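Long-range contacts in betainyl-CoA thiolase (Pseudomonas putida, PDB 2HLJ), which probably acts on acyl-CoA thioesters, as a thioesterase or acyltransferase of the hotdog fold with betainyl-CoA as its likely substrate: residues A[4-9]-A[77-82]; A[29-34]-A[94-99]; A[41-46]-A[131-136]. One frame throughout, in Å; residues are numbered along the deposited sequence. Where two conformers were deposited one is given.

Interaction 1 (A[4-9]-A[77-82])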
loop_
_atom_site.group_PDB
_atom_site.type_symbol
_atom_site.label_atom_id
_atom_site.label_comp_id
_atom_site.label_asym_id
_atom_site.label_seq_id
_atom_site.Cartn_x
_atom_site.Cartn_y
_atom_site.Cartn_z
ATOM N N ALA A 4 21.321 9.164 7.730
ATOM C CA ALA A 4 20.380 8.080 7.538
ATOM C C ALA A 4 20.664 7.238 6.290
ATOM O O ALA A 4 21.228 7.715 5.310
ATOM C CB ALA A 4 19.013 8.648 7.414
ATOM N N LEU A 5 20.214 5.986 6.319
ATOM C CA LEU A 5 20.287 5.130 5.158
ATOM C C LEU A 5 19.257 5.554 4.096
ATOM O O LEU A 5 18.064 5.502 4.354
ATOM C CB LEU A 5 20.050 3.666 5.567
ATOM C CG LEU A 5 20.118 2.632 4.428
ATOM C CD1 LEU A 5 21.523 2.540 3.787
ATOM C CD2 LEU A 5 19.687 1.277 4.916
ATOM N N ILE A 6 19.741 5.952 2.916
ATOM C CA ILE A 6 18.905 6.193 1.735
ATOM C C ILE A 6 19.008 4.981 0.793
ATOM O O ILE A 6 20.083 4.578 0.403
ATOM C CB ILE A 6 19.309 7.499 1.011
ATOM C CG1 ILE A 6 19.084 8.683 1.939
ATOM C CG2 ILE A 6 18.509 7.698 -0.273
ATOM C CD1 ILE A 6 19.594 9.981 1.427
ATOM N N THR A 7 17.869 4.391 0.447
ATOM C CA THR A 7 17.839 3.151 -0.315
ATOM C C THR A 7 17.418 3.349 -1.764
ATOM O O THR A 7 17.700 2.500 -2.644
ATOM C CB THR A 7 16.907 2.167 0.361
ATOM O OG1 THR A 7 15.753 2.849 0.809
ATOM C CG2 THR A 7 17.579 1.594 1.554
ATOM N N TYR A 8 16.764 4.474 -2.035
ATOM C CA TYR A 8 16.157 4.675 -3.349
ATOM C C TYR A 8 15.889 6.138 -3.589
ATOM O O TYR A 8 15.478 6.839 -2.685
ATOM C CB TYR A 8 14.875 3.821 -3.504
ATOM C CG TYR A 8 14.385 3.734 -4.934
ATOM C CD1 TYR A 8 15.051 2.946 -5.846
ATOM C CD2 TYR A 8 13.285 4.465 -5.376
ATOM C CE1 TYR A 8 14.632 2.850 -7.150
ATOM C CE2 TYR A 8 12.860 4.385 -6.700
ATOM C CZ TYR A 8 13.542 3.567 -7.579
ATOM O OH TYR A 8 13.170 3.441 -8.916
ATOM N N ARG A 9 16.174 6.599 -4.805
ATOM C CA ARG A 9 15.847 7.963 -5.237
ATOM C C ARG A 9 15.222 7.917 -6.594
ATOM O O ARG A 9 15.648 7.125 -7.446
ATOM C CB ARG A 9 17.094 8.826 -5.400
ATOM C CG ARG A 9 18.045 8.844 -4.252
ATOM C CD ARG A 9 19.278 9.667 -4.656
ATOM N NE ARG A 9 20.235 9.821 -3.573
ATOM C CZ ARG A 9 20.135 10.726 -2.595
ATOM N NH1 ARG A 9 19.104 11.580 -2.532
ATOM N NH2 ARG A 9 21.083 10.777 -1.658
ATOM N N TRP A 77 13.314 10.737 -2.198
ATOM C CA TRP A 77 14.133 9.617 -1.777
ATOM C C TRP A 77 13.490 8.879 -0.622
ATOM O O TRP A 77 12.666 9.437 0.122
ATOM C CB TRP A 77 15.570 10.060 -1.384
ATOM C CG TRP A 77 15.728 10.842 -0.143
ATOM C CD1 TRP A 77 15.854 10.348 1.137
ATOM C CD2 TRP A 77 15.838 12.262 -0.033
ATOM N NE1 TRP A 77 16.017 11.386 2.020
ATOM C CE2 TRP A 77 15.994 12.567 1.330
ATOM C CE3 TRP A 77 15.793 13.317 -0.957
ATOM C CZ2 TRP A 77 16.101 13.881 1.797
ATOM C CZ3 TRP A 77 15.917 14.611 -0.488
ATOM C CH2 TRP A 77 16.046 14.879 0.876
ATOM N N VAL A 78 13.910 7.622 -0.462
ATOM C CA VAL A 78 13.432 6.779 0.625
ATOM C C VAL A 78 14.489 6.589 1.671
ATOM O O VAL A 78 15.629 6.284 1.341
ATOM C CB VAL A 78 13.012 5.377 0.089
ATOM C CG1 VAL A 78 12.344 4.569 1.169
ATOM C CG2 VAL A 78 12.114 5.526 -1.105
ATOM N N GLN A 79 14.099 6.739 2.945
ATOM C CA GLN A 79 14.930 6.321 4.067
ATOM C C GLN A 79 14.369 5.027 4.641
ATOM O O GLN A 79 13.171 4.823 4.673
ATOM C CB GLN A 79 14.996 7.426 5.149
ATOM C CG GLN A 79 15.908 8.554 4.664
ATOM C CD GLN A 79 15.935 9.785 5.519
ATOM O OE1 GLN A 79 16.254 10.838 5.007
ATOM N NE2 GLN A 79 15.592 9.678 6.807
ATOM N N THR A 80 15.243 4.138 5.065
ATOM C CA THR A 80 14.813 2.795 5.438
ATOM C C THR A 80 15.482 2.415 6.755
ATOM O O THR A 80 16.685 2.608 6.919
ATOM C CB THR A 80 15.143 1.775 4.373
ATOM O OG1 THR A 80 14.583 2.159 3.090
ATOM C CG2 THR A 80 14.638 0.406 4.786
ATOM N N GLN A 81 14.683 1.938 7.697
ATOM C CA GLN A 81 15.189 1.337 8.948
ATOM C C GLN A 81 14.703 -0.101 9.100
ATOM O O GLN A 81 13.557 -0.455 8.731
ATOM C CB GLN A 81 14.719 2.108 10.149
ATOM C CG GLN A 81 15.080 3.553 10.139
ATOM C CD GLN A 81 14.833 4.218 11.499
ATOM O OE1 GLN A 81 15.247 3.705 12.525
ATOM N NE2 GLN A 81 14.177 5.377 11.485
ATOM N N ILE A 82 15.579 -0.926 9.658
ATOM C CA ILE A 82 15.265 -2.294 9.983
ATOM C C ILE A 82 14.813 -2.267 11.439
ATOM O O ILE A 82 15.572 -1.894 12.318
ATOM C CB ILE A 82 16.493 -3.225 9.734
ATOM C CG1 ILE A 82 16.789 -3.268 8.227
ATOM C CG2 ILE A 82 16.238 -4.640 10.268
ATOM C CD1 ILE A 82 18.124 -3.850 7.888
HETATM O O HOH W 1 17.314 5.583 7.855
#
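The indole of Trp77 carries Ile6 on one face: CD1 stands 4.0 Å from the centroid of the five-membered ring, only 24° off its normal, in a CH-pi contact. On the side away from Ile6 the nearly parallel imidazole of His97, from the next strand, is slid off toward the rim. At the ring edge NE1 donates to Gln79 OE1 over 3.0 Å, almost straight (172°) and in the ring plane, so the amide fixes the rotation of the indole. Arg9 runs beside Trp77 in the same direction, its NH1 approaching the six-membered ring obliquely at 4.1 Å from CE3, while Ile6 CG2 lies over a face of the guanidinium.

These groups decorate one side of an antiparallel pair in the hotdog sheet, where 6-9 belongs to an outermost strand of the sheet within this chain. Large, partly apolar residues suit this half-exposed surface; an alanine in place of Trp77 would probably strand Gln79 OE1 without its donor and open a gap beside Ile6.

Between the Ile6-Gln79 and Arg9-Trp77 pairs the register slips: Thr7 and Tyr8 together face Val78 in a beta bulge. Thr7 N donates to Val78 O (3.1 Å), and Val78 N to Tyr8 O (2.8 Å). Val78 points to the other side of the sheet, where its small branched side chain meets Ile31 and Phe32 of helix 25-43. Thr80 N donates to Leu5 O (3.2 Å), and beside it water 1 links Leu5 N, weakly, to Thr80 O.

Thr7 OG1 sits between its backbone N and carbonyl carbon (chi1 41°), which brings it within bonding distance of Thr80 OG1. The two hydroxyls, both buried, share a hydrogen bond of 2.7 Å between Thr7 OG1 and Thr80 OG1, and Thr80 OG1 also bonds His94 ND1.

Interaction 2 (A[29-34]-A[94-99])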
loop_
_atom_site.group_PDB
_atom_site.type_symbol
_atom_site.label_atom_id
_atom_site.label_comp_id
_atom_site.label_asym_id
_atom_site.label_seq_id
_atom_site.Cartn_x
_atom_site.Cartn_y
_atom_site.Cartn_z
ATOM N N LEU A 29 3.695 3.512 -2.509
ATOM C CA LEU A 29 4.060 2.123 -2.186
ATOM C C LEU A 29 4.973 1.464 -3.217
ATOM O O LEU A 29 5.835 0.689 -2.840
ATOM C CB LEU A 29 2.826 1.252 -1.895
ATOM C CG LEU A 29 3.045 -0.003 -1.045
ATOM C CD1 LEU A 29 3.395 0.310 0.435
ATOM C CD2 LEU A 29 1.778 -0.896 -1.080
ATOM N N LEU A 30 4.822 1.783 -4.508
ATOM C CA LEU A 30 5.759 1.306 -5.510
ATOM C C LEU A 30 7.189 1.784 -5.269
ATOM O O LEU A 30 8.154 0.995 -5.374
ATOM C CB LEU A 30 5.307 1.687 -6.943
ATOM C CG LEU A 30 6.186 1.095 -8.032
ATOM C CD1 LEU A 30 6.210 -0.426 -7.959
ATOM C CD2 LEU A 30 5.777 1.569 -9.441
ATOM N N ILE A 31 7.336 3.073 -4.977
ATOM C CA ILE A 31 8.646 3.658 -4.654
ATOM C C ILE A 31 9.235 2.949 -3.447
ATOM O O ILE A 31 10.394 2.559 -3.451
ATOM C CB ILE A 31 8.521 5.182 -4.358
ATOM C CG1 ILE A 31 8.123 5.945 -5.607
ATOM C CG2 ILE A 31 9.790 5.727 -3.706
ATOM C CD1 ILE A 31 7.538 7.296 -5.289
ATOM N N PHE A 32 8.433 2.726 -2.412
ATOM C CA PHE A 32 8.918 1.917 -1.295
ATOM C C PHE A 32 9.289 0.455 -1.657
ATOM O O PHE A 32 10.261 -0.088 -1.110
ATOM C CB PHE A 32 7.919 1.929 -0.121
ATOM C CG PHE A 32 7.701 3.271 0.528
ATOM C CD1 PHE A 32 8.705 4.228 0.630
ATOM C CD2 PHE A 32 6.487 3.521 1.185
ATOM C CE1 PHE A 32 8.476 5.427 1.294
ATOM C CE2 PHE A 32 6.237 4.730 1.774
ATOM C CZ PHE A 32 7.236 5.677 1.873
ATOM N N SER A 33 8.560 -0.171 -2.587
ATOM C CA SER A 33 8.867 -1.559 -3.050
ATOM C C SER A 33 10.236 -1.624 -3.703
ATOM O O SER A 33 11.004 -2.561 -3.484
ATOM C CB SER A 33 7.812 -2.064 -4.064
ATOM O OG SER A 33 7.745 -3.496 -4.151
ATOM N N TYR A 34 10.507 -0.647 -4.545
ATOM C CA TYR A 34 11.797 -0.523 -5.182
ATOM C C TYR A 34 12.872 -0.300 -4.130
ATOM O O TYR A 34 13.947 -0.828 -4.249
ATOM C CB TYR A 34 11.815 0.617 -6.168
ATOM C CG TYR A 34 10.966 0.439 -7.413
ATOM C CD1 TYR A 34 10.677 -0.824 -7.939
ATOM C CD2 TYR A 34 10.509 1.547 -8.100
ATOM C CE1 TYR A 34 9.906 -0.962 -9.094
ATOM C CE2 TYR A 34 9.770 1.420 -9.258
ATOM C CZ TYR A 34 9.461 0.172 -9.752
ATOM O OH TYR A 34 8.701 0.072 -10.908
ATOM N N HIS A 94 9.899 2.336 5.948
ATOM C CA HIS A 94 10.332 3.257 4.919
ATOM C C HIS A 94 9.676 4.607 5.153
ATOM O O HIS A 94 8.520 4.675 5.593
ATOM C CB HIS A 94 9.892 2.781 3.524
ATOM C CG HIS A 94 10.511 1.504 3.061
ATOM N ND1 HIS A 94 11.875 1.335 2.908
ATOM C CD2 HIS A 94 9.938 0.345 2.661
ATOM C CE1 HIS A 94 12.107 0.120 2.449
ATOM N NE2 HIS A 94 10.947 -0.484 2.249
ATOM N N SER A 95 10.407 5.680 4.879
ATOM C CA SER A 95 9.856 7.018 4.892
ATOM C C SER A 95 10.261 7.731 3.588
ATOM O O SER A 95 11.295 7.421 2.975
ATOM C CB SER A 95 10.261 7.793 6.157
ATOM O OG SER A 95 11.691 7.869 6.291
ATOM N N LEU A 96 9.395 8.619 3.125
ATOM C CA LEU A 96 9.596 9.315 1.859
ATOM C C LEU A 96 9.900 10.761 2.138
ATOM O O LEU A 96 9.264 11.379 2.979
ATOM C CB LEU A 96 8.376 9.213 0.945
ATOM C CG LEU A 96 8.547 9.671 -0.522
ATOM C CD1 LEU A 96 9.446 8.761 -1.341
ATOM C CD2 LEU A 96 7.188 9.835 -1.183
ATOM N N HIS A 97 10.856 11.313 1.384
ATOM C CA HIS A 97 11.416 12.639 1.667
ATOM C C HIS A 97 11.676 13.417 0.384
ATOM O O HIS A 97 11.836 12.823 -0.706
ATOM C CB HIS A 97 12.769 12.497 2.407
ATOM C CG HIS A 97 12.693 11.669 3.656
ATOM N ND1 HIS A 97 12.706 12.217 4.918
ATOM C CD2 HIS A 97 12.606 10.331 3.827
ATOM C CE1 HIS A 97 12.590 11.253 5.815
ATOM N NE2 HIS A 97 12.518 10.095 5.176
ATOM N N ARG A 98 11.760 14.743 0.542
ATOM C CA ARG A 98 12.223 15.656 -0.511
ATOM C C ARG A 98 13.058 16.767 0.099
ATOM O O ARG A 98 12.943 17.047 1.290
ATOM C CB ARG A 98 11.062 16.266 -1.282
ATOM C CG ARG A 98 10.190 17.234 -0.502
ATOM C CD ARG A 98 9.071 17.742 -1.413
ATOM N NE ARG A 98 8.173 18.711 -0.779
ATOM C CZ ARG A 98 8.430 20.000 -0.582
ATOM N NH1 ARG A 98 9.590 20.542 -0.929
ATOM N NH2 ARG A 98 7.513 20.764 -0.011
ATOM N N ALA A 99 13.905 17.391 -0.722
ATOM C CA ALA A 99 14.775 18.485 -0.243
ATOM C C ALA A 99 13.958 19.698 0.162
ATOM O O ALA A 99 12.939 20.025 -0.472
ATOM C CB ALA A 99 15.790 18.878 -1.330
#
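Ile31 opens the contact with Leu96, its CG2 branch meeting Leu96 CD1 at 3.9 Å, the two side chains crossing at about a right angle. This is the central packing of the hotdog fold: helix 25-43, the sausage, lies against the curved antiparallel sheet, the bun, and the short segments run at 115° to each other. The CG2 methyl of the beta-branched Ile31 is set close to the helix backbone, where it also meets Val78 of the neighbouring strand.

Phe32 follows, and it provides most of the helix's share of the interface. With CG anti to the carbonyl carbon (chi1 -64°), the ring reaches across to the strand and slides past His94 in the opposite direction. His94 CB stands over one face, 3.4 Å from Phe32 CD1, making a CH-pi contact 3.8 Å from the ring centroid. The imidazole continues beyond the rim: the two ring planes are only 16° apart, but their centroids are 5.5 Å apart, so they barely overlap. At the edge of the phenyl ring, near its plane, Leu96 N comes within 3.8 Å of CE1, and Leu96 CB packs against CE1 and CZ. A flat, wholly apolar ring fits here, where it must slip between helix and strand without demanding a polar partner.

Phe32 O lies close to His94 NE2 but at a poor angle for a bond; both atoms instead bond Thr36 OG1, while His94 ND1 is held by Thr80 OG1. The buried imidazole is thus gripped at both nitrogens. Next in sequence, Ser33 turns away from the sheet, and its OG bonds Asp25 and Arg24 of the second subunit.

On the strand, Ser95 points away from the helix, its OG 2.6 Å from His97 NE2 and in the plane of that imidazole.

Interaction 3 (A[41-46]-A[131-136])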
loop_
_atom_site.group_PDB
_atom_site.type_symbol
_atom_site.label_atom_id
_atom_site.label_comp_id
_atom_site.label_asym_id
_atom_site.label_seq_id
_atom_site.Cartn_x
_atom_site.Cartn_y
_atom_site.Cartn_z
ATOM N N ASP A 41 19.496 -5.830 -2.501
ATOM C CA ASP A 41 20.783 -5.706 -3.217
ATOM C C ASP A 41 21.944 -5.298 -2.302
ATOM O O ASP A 41 23.057 -5.819 -2.416
ATOM C CB ASP A 41 20.727 -4.681 -4.345
ATOM C CG ASP A 41 19.934 -5.146 -5.522
ATOM O OD1 ASP A 41 19.819 -6.389 -5.724
ATOM O OD2 ASP A 41 19.414 -4.252 -6.248
ATOM N N ARG A 42 21.692 -4.377 -1.394
ATOM C CA ARG A 42 22.748 -3.907 -0.497
ATOM C C ARG A 42 23.256 -5.004 0.410
ATOM O O ARG A 42 24.459 -5.082 0.673
ATOM C CB ARG A 42 22.251 -2.767 0.400
ATOM C CG ARG A 42 22.099 -1.452 -0.263
ATOM C CD ARG A 42 21.737 -0.445 0.803
ATOM N NE ARG A 42 21.607 0.911 0.278
ATOM C CZ ARG A 42 22.506 1.876 0.458
ATOM N NH1 ARG A 42 23.604 1.677 1.181
ATOM N NH2 ARG A 42 22.281 3.054 -0.077
ATOM N N ILE A 43 22.349 -5.832 0.925
ATOM C CA ILE A 43 22.789 -6.925 1.759
ATOM C C ILE A 43 23.067 -8.191 0.960
ATOM O O ILE A 43 23.468 -9.181 1.523
ATOM C CB ILE A 43 21.870 -7.169 2.966
ATOM C CG1 ILE A 43 20.520 -7.744 2.577
ATOM C CG2 ILE A 43 21.708 -5.878 3.797
ATOM C CD1 ILE A 43 19.723 -8.193 3.815
ATOM N N GLY A 44 22.895 -8.141 -0.362
ATOM C CA GLY A 44 23.232 -9.264 -1.245
ATOM C C GLY A 44 22.380 -10.486 -1.013
ATOM O O GLY A 44 22.840 -11.596 -1.195
ATOM N N LEU A 45 21.118 -10.297 -0.674
ATOM C CA LEU A 45 20.252 -11.428 -0.346
ATOM C C LEU A 45 19.913 -12.174 -1.613
ATOM O O LEU A 45 19.351 -11.593 -2.539
ATOM C CB LEU A 45 18.983 -10.986 0.350
ATOM C CG LEU A 45 17.934 -12.090 0.605
ATOM C CD1 LEU A 45 18.416 -13.141 1.582
ATOM C CD2 LEU A 45 16.627 -11.503 1.086
ATOM N N ASP A 46 20.264 -13.455 -1.642
ATOM C CA ASP A 46 20.029 -14.330 -2.799
ATOM C C ASP A 46 20.545 -13.730 -4.101
ATOM O O ASP A 46 19.945 -13.914 -5.145
ATOM C CB ASP A 46 18.553 -14.666 -2.923
ATOM C CG ASP A 46 18.030 -15.438 -1.735
ATOM O OD1 ASP A 46 18.640 -16.467 -1.355
ATOM O OD2 ASP A 46 16.989 -15.029 -1.193
ATOM N N CYS A 131 24.503 -11.259 9.587
ATOM C CA CYS A 131 25.607 -10.354 9.896
ATOM C C CYS A 131 25.444 -9.013 9.194
ATOM O O CYS A 131 25.653 -7.974 9.805
ATOM C CB CYS A 131 26.966 -10.986 9.570
ATOM S SG CYS A 131 27.415 -12.314 10.718
ATOM N N ARG A 132 25.030 -9.012 7.928
ATOM C CA ARG A 132 24.810 -7.733 7.225
ATOM C C ARG A 132 23.601 -6.959 7.801
ATOM O O ARG A 132 23.651 -5.741 7.956
ATOM C CB ARG A 132 24.667 -7.964 5.725
ATOM C CG ARG A 132 25.905 -8.616 5.147
ATOM C CD ARG A 132 25.762 -9.018 3.669
ATOM N NE ARG A 132 26.998 -9.667 3.245
ATOM C CZ ARG A 132 27.155 -10.395 2.148
ATOM N NH1 ARG A 132 26.148 -10.622 1.331
ATOM N NH2 ARG A 132 28.329 -10.939 1.896
ATOM N N LEU A 133 22.535 -7.670 8.155
ATOM C CA LEU A 133 21.394 -7.048 8.809
ATOM C C LEU A 133 21.781 -6.429 10.163
ATOM O O LEU A 133 21.385 -5.311 10.484
ATOM C CB LEU A 133 20.260 -8.081 9.011
ATOM C CG LEU A 133 19.526 -8.515 7.737
ATOM C CD1 LEU A 133 18.579 -9.676 7.985
ATOM C CD2 LEU A 133 18.782 -7.362 7.109
ATOM N N ASN A 134 22.554 -7.154 10.954
ATOM C CA ASN A 134 23.019 -6.610 12.242
ATOM C C ASN A 134 23.903 -5.372 12.047
ATOM O O ASN A 134 23.822 -4.414 12.822
ATOM C CB ASN A 134 23.774 -7.660 13.030
ATOM C CG ASN A 134 22.872 -8.760 13.582
ATOM O OD1 ASN A 134 21.712 -8.543 13.875
ATOM N ND2 ASN A 134 23.436 -9.932 13.767
ATOM N N HIS A 135 24.748 -5.395 11.016
ATOM C CA HIS A 135 25.616 -4.239 10.681
ATOM C C HIS A 135 24.779 -2.976 10.404
ATOM O O HIS A 135 25.017 -1.892 10.965
ATOM C CB HIS A 135 26.476 -4.599 9.476
ATOM C CG HIS A 135 27.422 -3.517 9.053
ATOM N ND1 HIS A 135 28.514 -3.155 9.810
ATOM C CD2 HIS A 135 27.447 -2.726 7.954
ATOM C CE1 HIS A 135 29.163 -2.176 9.205
ATOM N NE2 HIS A 135 28.544 -1.902 8.075
ATOM N N LEU A 136 23.774 -3.124 9.550
ATOM C CA LEU A 136 22.856 -2.011 9.227
ATOM C C LEU A 136 22.105 -1.491 10.434
ATOM O O LEU A 136 21.965 -0.288 10.640
ATOM C CB LEU A 136 21.849 -2.440 8.162
ATOM C CG LEU A 136 22.366 -2.456 6.728
ATOM C CD1 LEU A 136 21.257 -2.931 5.829
ATOM C CD2 LEU A 136 22.829 -1.064 6.322
HETATM O O HOH W 2 25.843 -12.114 -1.414
#
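Ile43 meets three residues of helix 127-138: Arg132 bonds its carbonyl, while Leu133 and Leu136 pack on its two branches. Arg132 NH1 donates to Ile43 O over 3.0 Å, nearly straight at 166°. The acceptor lies at the guanidinium edge, in its plane, yet the donor stands well above the plane of the carbonyl. The two branches of Ile43 divide the apolar work: CD1 meets Leu133 CD2 at 3.5 Å and CG2 meets Leu136 CD1 at 3.6 Å. This spread depends on CG1 lying between the backbone N and the carbonyl carbon (chi1 70°). Closer to the backbones, Ile43 CB and Arg132 CB pack at 4.0 Å.

Arg132 suits its place because its extended chain passes along the end of the facing helix, where the partial negative charge of a C-terminus would probably draw the guanidinium. Water 2 reinforces the link, accepting from Arg132 NH1 and donating to Gly44 O.

Behind this first shell, a Schellman motif shapes the helix end: Leu45 N bonds Met40 O, and Gly44 N makes a weak bond to Asp41 O. Gly44 is its C-prime residue, and its positive phi (65°) is easiest for a residue without a side chain. A CB here would also point at the other helix and come 3.0 Å from Arg132 NH1.

The contact therefore joins the end of the central hotdog helix to helix 127-138. Beneath it, Leu133 and Leu136 both rest on Ile82 of strand 75-85, and Leu136 also touches Leu39 one turn back along helix 25-43.

How the interactions relate
Interaction 2 is the core contact, fully buried and without a hydrogen bond between its segments; interactions 1 and 3 are partly buried and combine apolar packing with polar bonds. Interaction 1 is strand on strand and so rests on backbone pairing, whereas interaction 3 brings two helices together through a single arginine and aliphatic branches. Interactions 2 and 3 use different parts of helix 25-43, with centres about 20 Å apart. Interactions 1 and 2 share the sheet through neighbouring strands 75-85 and 89-98, where Gln79 N probably bonds Ser95 O. Interaction 1 meets interaction 3 where Leu5 packs on Arg42 and Ile82 on Leu133 and Leu136.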